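Local coordinates for putative type I restriction enzyme R protein (Bacteroides fragilis NCTC 9343, PDB 3EVY) that is a C-terminal piece of the putative R subunit of a type I restriction system, probably required for DNA cleavage and ATP hydrolysis but not for modification, at residues Lys35-Gly38 with Asn39-Ser42. Numbering follows the deposited sequence.
Sequences KSVG and NLES
Leu-40 folds back over the last turn of the short helix 34-38, setting its CD1 4.2 Å from CG1 of Val-37 where the chain leaves that helix for the linker to helix 43-63. This is a helix C-terminus followed by a helix-to-helix connection, within a fragment of the HsdR C-terminal region whose modelled part has helices and no strands. Val-37 is buried: its side chain also packs on Phe-31, on Phe-49 of helix 43-63 and on Tyr-84, Lys-87 and Met-91 of helix 78-91, so Leu-40, itself against Phe-31 and Phe-49, extends that apolar patch toward the surface. With CG beside its own backbone N (chi1 -64°), the leucine branch lies over the carbonyl oxygens of the turn, CG 3.3 Å from Val-37 O and CD2 3.7 Å from Ser-36 O. Those carbonyls face the chain end. Asn-39 N donates to Lys-35 O at 3.0 Å, in the carbonyl plane, making an i to i+4 helical bond, and shares a weak second bond with Ser-36 O. The next amide, Leu-40 N, tightens to an i to i+3 bond with Val-37 O, fairly straight at 158° but approaching from well above the carbonyl plane. The Asn-39 amide lies back along the same turn, its CG 3.7 Å from Lys-35 O, while Ser-36 turns away from the linker at CB, and its OG bonds to Thr-33 O. Further on, Ser-42 N-caps helix 43-63 through Asp-45 N. One water donates to Gly-38 O at 3.0 Å and sits 2.5 Å from Leu-40 O, a doubtfully short bond.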
ATOM      1  N   LYS A  35       8.814  -9.776   4.236  1.00 40.71           N
ATOM      2  CA  LYS A  35      10.215 -10.041   4.501  1.00 42.43           C
ATOM      3  C   LYS A  35      11.093  -9.379   3.468  1.00 42.23           C
ATOM      4  O   LYS A  35      12.185  -8.936   3.811  1.00 42.49           O
ATOM      5  CB  LYS A  35      10.486 -11.542   4.481  1.00 43.16           C
ATOM      6  CG  LYS A  35      11.728 -11.936   5.226  1.00 46.82           C
ATOM      7  CD  LYS A  35      11.697 -13.403   5.595  1.00 53.51           C
ATOM      8  CE  LYS A  35      11.182 -13.561   7.032  1.00 60.33           C
ATOM      9  NZ  LYS A  35      10.628 -14.896   7.355  1.00 61.86           N
ATOM     10  N   SER A  36      10.647  -9.328   2.200  1.00 41.89           N
ATOM     11  CA  SER A  36      11.454  -8.634   1.133  1.00 41.00           C
ATOM     12  C   SER A  36      11.792  -7.167   1.476  1.00 41.11           C
ATOM     13  O   SER A  36      12.874  -6.620   1.070  1.00 40.14           O
ATOM     14  CB  SER A  36      10.781  -8.728  -0.229  1.00 40.26           C
ATOM     15  OG  SER A  36       9.799  -7.740  -0.376  1.00 43.31           O
ATOM     16  N   VAL A  37      10.899  -6.521   2.230  1.00 41.36           N
ATOM     17  CA  VAL A  37      11.149  -5.137   2.693  1.00 42.88           C
ATOM     18  C   VAL A  37      12.249  -5.156   3.737  1.00 45.19           C
ATOM     19  O   VAL A  37      13.212  -4.373   3.669  1.00 47.10           O
ATOM     20  CB  VAL A  37       9.902  -4.418   3.291  1.00 41.74           C
ATOM     21  CG1 VAL A  37      10.276  -2.970   3.745  1.00 40.87           C
ATOM     22  CG2 VAL A  37       8.743  -4.377   2.308  1.00 42.62           C
ATOM     23  N   GLY A  38      12.124  -6.064   4.682  1.00 47.31           N
ATOM     24  CA  GLY A  38      13.213  -6.340   5.648  1.00 50.18           C
ATOM     25  C   GLY A  38      14.575  -6.556   4.993  1.00 51.13           C
ATOM     26  O   GLY A  38      15.569  -6.162   5.546  1.00 52.88           O
ATOM     27  N   ASN A  39      14.644  -7.163   3.814  1.00 51.65           N
ATOM     28  CA  ASN A  39      15.937  -7.417   3.149  1.00 51.46           C
ATOM     29  C   ASN A  39      16.541  -6.252   2.371  1.00 52.81           C
ATOM     30  O   ASN A  39      17.690  -6.353   1.865  1.00 54.14           O
ATOM     31  CB  ASN A  39      15.819  -8.625   2.210  1.00 51.42           C
ATOM     32  CG  ASN A  39      15.621  -9.917   2.970  1.00 53.78           C
ATOM     33  OD1 ASN A  39      15.964  -9.992   4.170  1.00 57.13           O
ATOM     34  ND2 ASN A  39      15.026 -10.924   2.324  1.00 50.04           N
ATOM     35  N   LEU A  40      15.795  -5.164   2.214  1.00 51.95           N
ATOM     36  CA  LEU A  40      16.312  -4.007   1.477  1.00 52.37           C
ATOM     37  C   LEU A  40      17.655  -3.526   2.069  1.00 54.40           C
ATOM     38  O   LEU A  40      17.808  -3.449   3.279  1.00 55.56           O
ATOM     39  CB  LEU A  40      15.287  -2.871   1.466  1.00 50.41           C
ATOM     40  CG  LEU A  40      13.988  -3.221   0.729  1.00 45.13           C
ATOM     41  CD1 LEU A  40      13.058  -1.985   0.709  1.00 40.91           C
ATOM     42  CD2 LEU A  40      14.245  -3.738  -0.702  1.00 41.25           C
ATOM     43  N   GLU A  41      18.636  -3.226   1.228  1.00 56.49           N
ATOM     44  CA  GLU A  41      19.939  -2.796   1.772  1.00 57.82           C
ATOM     45  C   GLU A  41      20.297  -1.342   1.438  1.00 57.46           C
ATOM     46  O   GLU A  41      20.614  -0.561   2.329  1.00 57.91           O
ATOM     47  CB  GLU A  41      21.050  -3.768   1.378  1.00 59.02           C
ATOM     48  CG  GLU A  41      20.900  -5.176   2.068  1.00 63.78           C
ATOM     49  CD  GLU A  41      22.135  -6.075   1.884  1.00 71.45           C
ATOM     50  OE1 GLU A  41      23.259  -5.554   1.600  1.00 73.36           O
ATOM     51  OE2 GLU A  41      21.975  -7.313   2.023  1.00 73.99           O
ATOM     52  N   SER A  42      20.208  -0.948   0.172  1.00 57.00           N
ATOM     53  CA  SER A  42      20.510   0.433  -0.109  1.00 56.54           C
ATOM     54  C   SER A  42      19.497   1.399   0.527  1.00 56.54           C
ATOM     55  O   SER A  42      18.283   1.091   0.647  1.00 55.55           O
ATOM     56  CB  SER A  42      20.650   0.664  -1.604  1.00 57.08           C
ATOM     57  OG  SER A  42      19.428   0.519  -2.267  1.00 57.57           O
TER
HETATM   58  O   HOH W   1      18.245  -4.816   5.314  1.00 67.81           O